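Local coordinates for orotate phosphoribosyltransferase (Aeropyrum pernix, PDB 2YZK), which probably catalyses the magnesium-dependent transfer of a 5-phosphoribosyl group from 5-phosphoribosyl 1-diphosphate to orotate, giving orotidine 5'-phosphate in UMP biosynthesis, at residues 43-48 with 77-82; 10-15 with 167-172; 109-114 with 124-129. One frame throughout, in Å; residues are numbered along the deposited sequence.

Contact 1 (43-48 with 77-82)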
ATOM      1  N   VAL A  43      10.764  10.325  -8.641  1.00 12.19           N
ATOM      2  CA  VAL A  43      11.851   9.881  -9.506  1.00 12.31           C
ATOM      3  C   VAL A  43      11.710   8.371  -9.687  1.00 11.08           C
ATOM      4  O   VAL A  43      11.826   7.845 -10.796  1.00 10.80           O
ATOM      5  CB  VAL A  43      13.237  10.193  -8.877  1.00 14.88           C
ATOM      6  CG1 VAL A  43      14.345   9.557  -9.699  1.00 18.21           C
ATOM      7  CG2 VAL A  43      13.442  11.696  -8.803  1.00 16.12           C
ATOM      8  N   ALA A  44      11.431   7.684  -8.584  1.00  9.67           N
ATOM      9  CA  ALA A  44      11.274   6.233  -8.592  1.00 10.33           C
ATOM     10  C   ALA A  44      10.110   5.806  -9.472  1.00  9.88           C
ATOM     11  O   ALA A  44      10.228   4.865 -10.251  1.00  9.72           O
ATOM     12  CB  ALA A  44      11.056   5.722  -7.167  1.00 11.16           C
ATOM     13  N   LEU A  45       8.984   6.500  -9.343  1.00  9.39           N
ATOM     14  CA  LEU A  45       7.809   6.170 -10.132  1.00  9.16           C
ATOM     15  C   LEU A  45       8.071   6.358 -11.618  1.00 10.43           C
ATOM     16  O   LEU A  45       7.664   5.529 -12.432  1.00  9.35           O
ATOM     17  CB  LEU A  45       6.614   7.026  -9.705  1.00 10.53           C
ATOM     18  CG  LEU A  45       5.956   6.648  -8.377  1.00 11.36           C
ATOM     19  CD1 LEU A  45       4.862   7.649  -8.066  1.00 12.71           C
ATOM     20  CD2 LEU A  45       5.378   5.235  -8.456  1.00 12.47           C
ATOM     21  N   ASP A  46       8.749   7.444 -11.973  1.00  9.92           N
ATOM     22  CA  ASP A  46       9.035   7.694 -13.377  1.00 11.40           C
ATOM     23  C   ASP A  46       9.928   6.606 -13.956  1.00 11.34           C
ATOM     24  O   ASP A  46       9.742   6.185 -15.098  1.00  9.26           O
ATOM     25  CB  ASP A  46       9.687   9.066 -13.561  1.00 12.81           C
ATOM     26  CG  ASP A  46       8.741  10.205 -13.231  1.00 15.45           C
ATOM     27  OD1 ASP A  46       7.527  10.065 -13.499  1.00 18.01           O
ATOM     28  OD2 ASP A  46       9.205  11.244 -12.719  1.00 22.31           O
ATOM     29  N   LEU A  47      10.896   6.149 -13.168  1.00 10.19           N
ATOM     30  CA  LEU A  47      11.797   5.098 -13.628  1.00 11.56           C
ATOM     31  C   LEU A  47      11.049   3.769 -13.761  1.00 10.08           C
ATOM     32  O   LEU A  47      11.319   2.990 -14.672  1.00 11.81           O
ATOM     33  CB  LEU A  47      12.980   4.957 -12.664  1.00 11.42           C
ATOM     34  CG  LEU A  47      13.983   6.121 -12.679  1.00 14.95           C
ATOM     35  CD1 LEU A  47      15.016   5.920 -11.583  1.00 11.64           C
ATOM     36  CD2 LEU A  47      14.654   6.207 -14.048  1.00 15.27           C
ATOM     37  N   LEU A  48      10.111   3.512 -12.854  1.00  8.56           N
ATOM     38  CA  LEU A  48       9.321   2.284 -12.908  1.00  9.47           C
ATOM     39  C   LEU A  48       8.439   2.278 -14.160  1.00  9.48           C
ATOM     40  O   LEU A  48       8.284   1.251 -14.822  1.00 10.13           O
ATOM     41  CB  LEU A  48       8.443   2.148 -11.656  1.00  9.20           C
ATOM     42  CG  LEU A  48       9.177   1.699 -10.387  1.00  9.89           C
ATOM     43  CD1 LEU A  48       8.344   2.015  -9.168  1.00 11.21           C
ATOM     44  CD2 LEU A  48       9.470   0.208 -10.464  1.00 11.09           C
ATOM     45  N   ALA A  77      -0.811   2.611 -10.373  1.00  7.92           N
ATOM     46  CA  ALA A  77      -2.176   2.424 -10.849  1.00  9.10           C
ATOM     47  C   ALA A  77      -2.881   3.772 -10.994  1.00  9.02           C
ATOM     48  O   ALA A  77      -3.584   4.004 -11.977  1.00  8.82           O
ATOM     49  CB  ALA A  77      -2.948   1.511  -9.888  1.00  9.05           C
ATOM     50  N   LEU A  78      -2.688   4.666 -10.026  1.00  9.75           N
ATOM     51  CA  LEU A  78      -3.312   5.986 -10.094  1.00 10.31           C
ATOM     52  C   LEU A  78      -2.740   6.796 -11.264  1.00 10.36           C
ATOM     53  O   LEU A  78      -3.481   7.458 -11.996  1.00  9.63           O
ATOM     54  CB  LEU A  78      -3.099   6.750  -8.778  1.00 11.19           C
ATOM     55  CG  LEU A  78      -3.758   8.136  -8.663  1.00 10.83           C
ATOM     56  CD1 LEU A  78      -5.266   8.021  -8.863  1.00 10.04           C
ATOM     57  CD2 LEU A  78      -3.448   8.738  -7.301  1.00 12.16           C
ATOM     58  N   ARG A  79      -1.421   6.740 -11.440  1.00 11.15           N
ATOM     59  CA  ARG A  79      -0.774   7.473 -12.527  1.00 11.86           C
ATOM     60  C   ARG A  79      -1.287   6.988 -13.878  1.00 11.91           C
ATOM     61  O   ARG A  79      -1.445   7.773 -14.812  1.00 11.82           O
ATOM     62  CB  ARG A  79       0.751   7.296 -12.470  1.00 14.58           C
ATOM     63  CG  ARG A  79       1.461   8.058 -11.347  1.00 17.94           C
ATOM     64  CD  ARG A  79       1.495   9.560 -11.617  1.00 22.62           C
ATOM     65  NE  ARG A  79       2.277   9.876 -12.810  1.00 24.72           N
ATOM     66  CZ  ARG A  79       3.605   9.837 -12.873  1.00 25.24           C
ATOM     67  NH1 ARG A  79       4.316   9.501 -11.807  1.00 27.49           N
ATOM     68  NH2 ARG A  79       4.224  10.115 -14.013  1.00 27.27           N
ATOM     69  N   LEU A  80      -1.554   5.693 -13.978  1.00 11.23           N
ATOM     70  CA  LEU A  80      -2.021   5.106 -15.229  1.00 11.46           C
ATOM     71  C   LEU A  80      -3.540   4.995 -15.325  1.00 12.00           C
ATOM     72  O   LEU A  80      -4.066   4.503 -16.327  1.00 12.01           O
ATOM     73  CB  LEU A  80      -1.384   3.721 -15.410  1.00 12.74           C
ATOM     74  CG  LEU A  80       0.149   3.709 -15.464  1.00 14.54           C
ATOM     75  CD1 LEU A  80       0.668   2.276 -15.425  1.00 18.69           C
ATOM     76  CD2 LEU A  80       0.610   4.419 -16.721  1.00 18.79           C
ATOM     77  N   SER A  81      -4.241   5.461 -14.297  1.00 11.27           N
ATOM     78  CA  SER A  81      -5.699   5.388 -14.271  1.00 12.05           C
ATOM     79  C   SER A  81      -6.133   3.945 -14.511  1.00 12.68           C
ATOM     80  O   SER A  81      -7.081   3.682 -15.249  1.00 12.47           O
ATOM     81  CB  SER A  81      -6.306   6.295 -15.350  1.00 14.27           C
ATOM     82  OG  SER A  81      -5.945   7.647 -15.136  1.00 14.87           O
ATOM     83  N   LYS A  82      -5.423   3.015 -13.878  1.00 12.03           N
ATOM     84  CA  LYS A  82      -5.707   1.592 -14.018  1.00 11.80           C
ATOM     85  C   LYS A  82      -6.148   0.945 -12.714  1.00 11.78           C
ATOM     86  O   LYS A  82      -5.903   1.472 -11.633  1.00  9.91           O
ATOM     87  CB  LYS A  82      -4.462   0.852 -14.508  1.00 12.35           C
ATOM     88  CG  LYS A  82      -4.098   1.107 -15.949  1.00 15.02           C
ATOM     89  CD  LYS A  82      -2.797   0.398 -16.296  1.00 15.27           C
ATOM     90  CE  LYS A  82      -2.426   0.587 -17.760  1.00 15.96           C
ATOM     91  NZ  LYS A  82      -3.421  -0.026 -18.672  1.00 16.35           N
TER
HETATM   92  O   HOH W   1       6.574   9.826 -15.962  1.00 22.59           O
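R79 contributes most of the surface buried here, reaching from the last turn of helix 70-80 across to L45 and D46 on helix 38-58. Its CB is directed at the neighbouring helix, and bends at chi2 (-72°) and chi3 (-64°) fold the chain into a compact arm that presents NH1 and NH2 to the partner. At the edge of the guanidinium and in its plane lies D46 OD1, 3.3 Å from R79 NH2; the bond is nearly straight but long, a weak one within a salt bridge. The carboxylate plane stands 82° from that of the guanidinium, and the link runs through OD1 alone, not as a two-pronged pair. A water bridges the same two atoms: it donates to D46 OD1 at 2.7 Å and accepts a weak bond from R79 NH2 at 3.1 Å. OD1 is thus gripped twice, in a contact whose polar partners lie exposed. Inward of the ion pair, L45 CB comes obliquely to R79 NH1 at 4.0 Å, while the rest of L45 packs on W72, M75 and L76. L78 of the second subunit packs against both L45 and R79. The arrangement is a helix-helix seam of the phosphoribosyltransferase fold, with L45 buried on its inner side and an exposed salt bridge at its rim, beside the second subunit of the homodimer.

Contact 2 (10-15 with 167-172)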
ATOM      1  N   GLY A  10      18.671   7.611   2.681  1.00 18.36           N
ATOM      2  CA  GLY A  10      19.103   6.558   3.582  1.00 18.65           C
ATOM      3  C   GLY A  10      18.522   5.209   3.194  1.00 18.92           C
ATOM      4  O   GLY A  10      18.442   4.295   4.019  1.00 20.45           O
ATOM      5  N   ALA A  11      18.107   5.084   1.938  1.00 18.09           N
ATOM      6  CA  ALA A  11      17.535   3.836   1.439  1.00 18.98           C
ATOM      7  C   ALA A  11      18.646   2.803   1.263  1.00 19.58           C
ATOM      8  O   ALA A  11      18.393   1.623   1.022  1.00 19.30           O
ATOM      9  CB  ALA A  11      16.808   4.080   0.117  1.00 18.83           C
ATOM     10  N   VAL A  12      19.882   3.273   1.372  1.00 20.51           N
ATOM     11  CA  VAL A  12      21.059   2.422   1.287  1.00 23.19           C
ATOM     12  C   VAL A  12      21.878   2.846   2.497  1.00 23.92           C
ATOM     13  O   VAL A  12      22.456   3.932   2.514  1.00 26.17           O
ATOM     14  CB  VAL A  12      21.856   2.669  -0.012  1.00 24.06           C
ATOM     15  CG1 VAL A  12      23.115   1.824  -0.018  1.00 26.17           C
ATOM     16  CG2 VAL A  12      20.994   2.320  -1.217  1.00 25.53           C
ATOM     17  N   LEU A  13      21.902   1.993   3.516  1.00 23.11           N
ATOM     18  CA  LEU A  13      22.607   2.290   4.754  1.00 22.45           C
ATOM     19  C   LEU A  13      23.823   1.414   5.021  1.00 22.21           C
ATOM     20  O   LEU A  13      23.766   0.190   4.904  1.00 20.53           O
ATOM     21  CB  LEU A  13      21.640   2.166   5.935  1.00 22.61           C
ATOM     22  CG  LEU A  13      22.194   2.410   7.340  1.00 23.62           C
ATOM     23  CD1 LEU A  13      22.520   3.886   7.508  1.00 24.55           C
ATOM     24  CD2 LEU A  13      21.167   1.974   8.376  1.00 24.93           C
ATOM     25  N   ARG A  14      24.920   2.064   5.397  1.00 21.10           N
ATOM     26  CA  ARG A  14      26.163   1.380   5.716  1.00 21.80           C
ATOM     27  C   ARG A  14      26.070   0.859   7.149  1.00 21.60           C
ATOM     28  O   ARG A  14      25.577   1.556   8.035  1.00 21.95           O
ATOM     29  CB  ARG A  14      27.335   2.354   5.616  1.00 22.89           C
ATOM     30  CG  ARG A  14      28.695   1.703   5.791  1.00 26.90           C
ATOM     31  CD  ARG A  14      29.213   1.196   4.467  1.00 28.52           C
ATOM     32  NE  ARG A  14      30.414   0.385   4.618  1.00 31.76           N
ATOM     33  CZ  ARG A  14      31.230   0.080   3.617  1.00 31.57           C
ATOM     34  NH1 ARG A  14      30.974   0.526   2.392  1.00 33.54           N
ATOM     35  NH2 ARG A  14      32.297  -0.672   3.839  1.00 32.88           N
ATOM     36  N   GLY A  15      26.547  -0.360   7.378  1.00 21.35           N
ATOM     37  CA  GLY A  15      26.501  -0.921   8.715  1.00 20.12           C
ATOM     38  C   GLY A  15      26.990  -2.352   8.779  1.00 19.92           C
ATOM     39  O   GLY A  15      27.817  -2.782   7.976  1.00 19.05           O
ATOM     40  N   LYS A 167      24.195  -4.422  -7.302  1.00 15.01           N
ATOM     41  CA  LYS A 167      25.590  -4.310  -7.707  1.00 16.54           C
ATOM     42  C   LYS A 167      25.870  -2.953  -8.350  1.00 15.85           C
ATOM     43  O   LYS A 167      26.859  -2.300  -8.025  1.00 15.72           O
ATOM     44  CB  LYS A 167      25.959  -5.432  -8.685  1.00 18.21           C
ATOM     45  CG  LYS A 167      27.422  -5.410  -9.119  1.00 22.50           C
ATOM     46  CD  LYS A 167      27.764  -6.580 -10.046  1.00 26.81           C
ATOM     47  CE  LYS A 167      26.969  -6.516 -11.347  1.00 28.45           C
ATOM     48  NZ  LYS A 167      27.169  -5.223 -12.069  1.00 31.85           N
ATOM     49  N   THR A 168      24.998  -2.529  -9.259  1.00 15.53           N
ATOM     50  CA  THR A 168      25.177  -1.249  -9.929  1.00 15.38           C
ATOM     51  C   THR A 168      25.075  -0.078  -8.954  1.00 14.58           C
ATOM     52  O   THR A 168      25.842   0.876  -9.045  1.00 14.39           O
ATOM     53  CB  THR A 168      24.145  -1.067 -11.062  1.00 17.32           C
ATOM     54  OG1 THR A 168      24.390  -2.047 -12.082  1.00 19.35           O
ATOM     55  CG2 THR A 168      24.250   0.328 -11.671  1.00 20.81           C
ATOM     56  N   ILE A 169      24.138  -0.155  -8.017  1.00 13.57           N
ATOM     57  CA  ILE A 169      23.980   0.916  -7.036  1.00 14.23           C
ATOM     58  C   ILE A 169      25.203   1.037  -6.130  1.00 14.34           C
ATOM     59  O   ILE A 169      25.664   2.142  -5.861  1.00 15.33           O
ATOM     60  CB  ILE A 169      22.729   0.694  -6.154  1.00 13.65           C
ATOM     61  CG1 ILE A 169      21.465   0.849  -7.000  1.00 14.55           C
ATOM     62  CG2 ILE A 169      22.711   1.688  -4.993  1.00 13.51           C
ATOM     63  CD1 ILE A 169      20.190   0.305  -6.359  1.00 15.85           C
ATOM     64  N   LEU A 170      25.731  -0.091  -5.668  1.00 13.94           N
ATOM     65  CA  LEU A 170      26.892  -0.048  -4.785  1.00 14.25           C
ATOM     66  C   LEU A 170      28.128   0.475  -5.511  1.00 15.74           C
ATOM     67  O   LEU A 170      28.931   1.209  -4.934  1.00 15.94           O
ATOM     68  CB  LEU A 170      27.169  -1.431  -4.183  1.00 14.11           C
ATOM     69  CG  LEU A 170      26.077  -1.967  -3.247  1.00 14.56           C
ATOM     70  CD1 LEU A 170      26.533  -3.282  -2.626  1.00 12.74           C
ATOM     71  CD2 LEU A 170      25.774  -0.946  -2.149  1.00 14.70           C
ATOM     72  N   GLU A 171      28.276   0.101  -6.778  1.00 17.11           N
ATOM     73  CA  GLU A 171      29.407   0.563  -7.575  1.00 20.23           C
ATOM     74  C   GLU A 171      29.342   2.081  -7.742  1.00 20.33           C
ATOM     75  O   GLU A 171      30.338   2.783  -7.555  1.00 17.84           O
ATOM     76  CB  GLU A 171      29.396  -0.112  -8.950  1.00 22.66           C
ATOM     77  CG  GLU A 171      30.150   0.666 -10.019  1.00 28.86           C
ATOM     78  CD  GLU A 171      30.104  -0.003 -11.380  1.00 31.91           C
ATOM     79  OE1 GLU A 171      30.907  -0.932 -11.617  1.00 34.30           O
ATOM     80  OE2 GLU A 171      29.256   0.396 -12.210  1.00 35.11           O
ATOM     81  N   LYS A 172      28.161   2.585  -8.090  1.00 19.91           N
ATOM     82  CA  LYS A 172      27.967   4.020  -8.279  1.00 20.58           C
ATOM     83  C   LYS A 172      28.273   4.821  -7.021  1.00 20.16           C
ATOM     84  O   LYS A 172      28.766   5.950  -7.097  1.00 18.81           O
ATOM     85  CB  LYS A 172      26.530   4.314  -8.724  1.00 23.01           C
ATOM     86  CG  LYS A 172      26.363   4.519 -10.220  1.00 27.30           C
ATOM     87  CD  LYS A 172      26.617   3.246 -11.004  1.00 30.32           C
ATOM     88  CE  LYS A 172      26.603   3.523 -12.503  1.00 31.96           C
ATOM     89  NZ  LYS A 172      25.351   4.211 -12.929  1.00 31.92           N
TER
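Between V12 and the pair I169 and L170 the meeting is purely apolar, and the shortest polar bond in the two segments belongs to the helix backbone itself, K172 N to T168 O at 3.0 Å. V12 supplies half of the buried surface. Its CB points at helix 166-172 and its two methyl groups divide the work, one to each partner. CG2 meets CG2 of I169 at 4.2 Å, with the two beta-branched side chains crossing obliquely. CG1 lies anti to the backbone N (chi1 177°), which swings it towards L170 and leaves CG2 for the isoleucine; V12 CG1 and L170 CD2 are 4.4 Å apart. The CB of L170 does not itself face the strand, and its CD2 methyl is the part that comes to the valine. The first pair just touches, and the second is looser. Further residues complete the cluster: L6 of helix 2-9 touches V12 and I169, W175 touches V12 and L170, and V27 and I29 of the adjoining strand back the valine. W175 has a polar role as well, since its carbonyl oxygen accepts a hydrogen bond from R14 NH1 and its ring takes part in a cation-pi interaction with R14. With nothing but methyl groups meeting across it, the contact imposes little directional demand, and the C-terminal helix is held on the N-terminal strand here by burial of hydrocarbon surface.

Contact 3 (109-114 with 124-129)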
ATOM      1  N   VAL A 109      -1.958  -8.781 -16.226  1.00 11.37           N
ATOM      2  CA  VAL A 109      -1.471  -7.827 -15.238  1.00 11.68           C
ATOM      3  C   VAL A 109       0.046  -7.854 -15.106  1.00 11.68           C
ATOM      4  O   VAL A 109       0.714  -8.752 -15.616  1.00 11.12           O
ATOM      5  CB  VAL A 109      -2.067  -8.125 -13.844  1.00 10.93           C
ATOM      6  CG1 VAL A 109      -3.575  -8.220 -13.931  1.00  9.74           C
ATOM      7  CG2 VAL A 109      -1.473  -9.416 -13.289  1.00 12.03           C
ATOM      8  N   VAL A 110       0.579  -6.853 -14.417  1.00 10.93           N
ATOM      9  CA  VAL A 110       2.006  -6.768 -14.145  1.00 10.82           C
ATOM     10  C   VAL A 110       2.115  -6.697 -12.628  1.00 10.83           C
ATOM     11  O   VAL A 110       1.398  -5.922 -11.992  1.00  9.42           O
ATOM     12  CB  VAL A 110       2.641  -5.499 -14.751  1.00 12.37           C
ATOM     13  CG1 VAL A 110       4.074  -5.342 -14.258  1.00 11.25           C
ATOM     14  CG2 VAL A 110       2.624  -5.585 -16.271  1.00 10.87           C
ATOM     15  N   VAL A 111       2.982  -7.519 -12.043  1.00  9.64           N
ATOM     16  CA  VAL A 111       3.159  -7.500 -10.595  1.00 10.83           C
ATOM     17  C   VAL A 111       4.303  -6.561 -10.248  1.00 10.78           C
ATOM     18  O   VAL A 111       5.281  -6.458 -10.990  1.00  9.36           O
ATOM     19  CB  VAL A 111       3.465  -8.898 -10.028  1.00 11.47           C
ATOM     20  CG1 VAL A 111       2.259  -9.788 -10.193  1.00 14.98           C
ATOM     21  CG2 VAL A 111       4.658  -9.502 -10.731  1.00 15.66           C
ATOM     22  N   VAL A 112       4.166  -5.879  -9.114  1.00  9.16           N
ATOM     23  CA  VAL A 112       5.163  -4.912  -8.671  1.00  9.60           C
ATOM     24  C   VAL A 112       5.612  -5.133  -7.229  1.00  8.98           C
ATOM     25  O   VAL A 112       4.791  -5.347  -6.331  1.00  8.45           O
ATOM     26  CB  VAL A 112       4.594  -3.473  -8.780  1.00  9.62           C
ATOM     27  CG1 VAL A 112       5.610  -2.458  -8.270  1.00 11.68           C
ATOM     28  CG2 VAL A 112       4.211  -3.176 -10.220  1.00 11.19           C
ATOM     29  N   ASP A 113       6.922  -5.081  -7.010  1.00  9.06           N
ATOM     30  CA  ASP A 113       7.472  -5.226  -5.665  1.00 10.51           C
ATOM     31  C   ASP A 113       8.622  -4.235  -5.568  1.00 10.25           C
ATOM     32  O   ASP A 113       9.178  -3.834  -6.590  1.00 10.39           O
ATOM     33  CB  ASP A 113       7.980  -6.650  -5.421  1.00 11.13           C
ATOM     34  CG  ASP A 113       7.993  -7.018  -3.942  1.00 12.59           C
ATOM     35  OD1 ASP A 113       7.728  -6.133  -3.101  1.00 12.40           O
ATOM     36  OD2 ASP A 113       8.263  -8.194  -3.619  1.00 14.91           O
ATOM     37  N   ASP A 114       8.984  -3.820  -4.357  1.00  9.65           N
ATOM     38  CA  ASP A 114      10.066  -2.861  -4.256  1.00 10.49           C
ATOM     39  C   ASP A 114      11.437  -3.475  -4.501  1.00 10.77           C
ATOM     40  O   ASP A 114      12.202  -2.961  -5.314  1.00  8.88           O
ATOM     41  CB  ASP A 114      10.009  -2.095  -2.917  1.00 11.98           C
ATOM     42  CG  ASP A 114      10.113  -2.992  -1.689  1.00 13.58           C
ATOM     43  OD1 ASP A 114       9.979  -4.232  -1.792  1.00 11.53           O
ATOM     44  OD2 ASP A 114      10.314  -2.423  -0.593  1.00 12.59           O
ATOM     45  N   LYS A 124       5.029 -16.507  -5.404  1.00 13.90           N
ATOM     46  CA  LYS A 124       3.791 -16.828  -4.699  1.00 15.78           C
ATOM     47  C   LYS A 124       2.640 -15.963  -5.209  1.00 14.57           C
ATOM     48  O   LYS A 124       1.524 -16.451  -5.400  1.00 13.61           O
ATOM     49  CB  LYS A 124       3.964 -16.629  -3.186  1.00 18.62           C
ATOM     50  CG  LYS A 124       4.872 -17.659  -2.526  1.00 22.31           C
ATOM     51  CD  LYS A 124       4.876 -17.523  -1.003  1.00 25.38           C
ATOM     52  CE  LYS A 124       5.598 -18.694  -0.347  1.00 27.11           C
ATOM     53  NZ  LYS A 124       5.423 -18.731   1.142  1.00 28.83           N
ATOM     54  N   SER A 125       2.908 -14.683  -5.443  1.00 13.46           N
ATOM     55  CA  SER A 125       1.870 -13.784  -5.936  1.00 13.57           C
ATOM     56  C   SER A 125       1.435 -14.207  -7.335  1.00 12.49           C
ATOM     57  O   SER A 125       0.249 -14.131  -7.676  1.00 10.31           O
ATOM     58  CB  SER A 125       2.386 -12.341  -5.959  1.00 13.87           C
ATOM     59  OG  SER A 125       2.763 -11.933  -4.657  1.00 18.59           O
ATOM     60  N   ILE A 126       2.396 -14.652  -8.143  1.00 12.72           N
ATOM     61  CA  ILE A 126       2.103 -15.097  -9.500  1.00 12.89           C
ATOM     62  C   ILE A 126       1.189 -16.321  -9.465  1.00 13.05           C
ATOM     63  O   ILE A 126       0.245 -16.425 -10.251  1.00 12.17           O
ATOM     64  CB  ILE A 126       3.390 -15.476 -10.262  1.00 13.58           C
ATOM     65  CG1 ILE A 126       4.331 -14.271 -10.341  1.00 14.81           C
ATOM     66  CG2 ILE A 126       3.036 -15.967 -11.661  1.00 15.21           C
ATOM     67  CD1 ILE A 126       3.890 -13.172 -11.306  1.00 13.89           C
ATOM     68  N   GLU A 127       1.467 -17.251  -8.557  1.00 13.95           N
ATOM     69  CA  GLU A 127       0.639 -18.448  -8.459  1.00 16.40           C
ATOM     70  C   GLU A 127      -0.801 -18.103  -8.082  1.00 15.51           C
ATOM     71  O   GLU A 127      -1.746 -18.669  -8.634  1.00 14.67           O
ATOM     72  CB  GLU A 127       1.247 -19.437  -7.459  1.00 19.87           C
ATOM     73  CG  GLU A 127       2.589 -19.997  -7.923  1.00 25.97           C
ATOM     74  CD  GLU A 127       3.147 -21.066  -7.001  1.00 30.68           C
ATOM     75  OE1 GLU A 127       3.275 -20.799  -5.785  1.00 33.17           O
ATOM     76  OE2 GLU A 127       3.465 -22.173  -7.492  1.00 33.82           O
ATOM     77  N   VAL A 128      -0.973 -17.165  -7.155  1.00 13.99           N
ATOM     78  CA  VAL A 128      -2.309 -16.747  -6.742  1.00 12.15           C
ATOM     79  C   VAL A 128      -3.035 -16.096  -7.920  1.00 11.47           C
ATOM     80  O   VAL A 128      -4.201 -16.380  -8.181  1.00 12.23           O
ATOM     81  CB  VAL A 128      -2.233 -15.751  -5.563  1.00 12.71           C
ATOM     82  CG1 VAL A 128      -3.615 -15.213  -5.232  1.00 13.55           C
ATOM     83  CG2 VAL A 128      -1.644 -16.448  -4.349  1.00 12.99           C
ATOM     84  N   LEU A 129      -2.340 -15.225  -8.642  1.00 10.98           N
ATOM     85  CA  LEU A 129      -2.945 -14.567  -9.792  1.00  9.91           C
ATOM     86  C   LEU A 129      -3.375 -15.560 -10.874  1.00 10.28           C
ATOM     87  O   LEU A 129      -4.503 -15.496 -11.365  1.00 10.66           O
ATOM     88  CB  LEU A 129      -1.960 -13.562 -10.388  1.00 10.36           C
ATOM     89  CG  LEU A 129      -1.748 -12.304  -9.552  1.00 10.28           C
ATOM     90  CD1 LEU A 129      -0.497 -11.582 -10.021  1.00 11.84           C
ATOM     91  CD2 LEU A 129      -2.970 -11.410  -9.679  1.00 10.28           C
TER
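V111 and L129 run alongside each other in opposite senses, and their meeting point is the tightest of the contact: V111 CG1 and L129 CD1 are 3.3 Å apart, closer than usual for two methyl carbons. Strand 109-113 and helix 124-129 are themselves nearly antiparallel, at 152° with their axes 10.0 Å apart, and V109 and V111 turn their side chains to the helix while V110 turns away. I126 approaches V111 at about a right angle. Its CB does not face the strand, but the bent chi2 (-73°) carries CD1 across until it sits against both methyls of the valine, 3.8 Å from V111 CG2 and 3.9 Å from V111 CG1. V111 is thus met from two directions by residues one helical turn apart, one lying along it and the other across it. L129 CD1 also reaches back along the strand to V109 CG2, at 4.0 Å, so a single methyl group bridges two successive inward-facing valines. All four side chains are buried; Y134 packs on V109 and L129, and V136 on V109 and I126. At the far end of the strand D113 OD1 accepts a weak bond from D114 N, while S125 OG is bonded to S121 O within the helix. This is the beta-loop-alpha unit of the type I phosphoribosyltransferase fold: the central parallel strand leads into the acidic pair D113 and D114, which with the residues on to S121 form one part of the predicted 5-phosphoribosyl 1-diphosphate site, probably shared between subunits, the other chain supplying R88, K92 and H94.

Contacts 1 and 3 lie on the two sides of the central sheet, contact 3 buried and contact 1 toward the surface: strand 108-113 lies between helix 38-58 on one side and helix 120-131 on the other, with contact centres about 17 Å apart and nearest atoms about 5 Å apart. Contact 2 is more remote, its centre about 24 Å from that of contact 1 and 26 Å from that of contact 3, and it closes a chain loop enclosing both. Their distances to the predicted substrate site differ: contact 3 carries D113 and D114; the L45 side chain of contact 1 is about 10 Å from that of D114; and the L170 side chain of contact 2 is about 7 Å from that of R145, which is predicted to bind orotate.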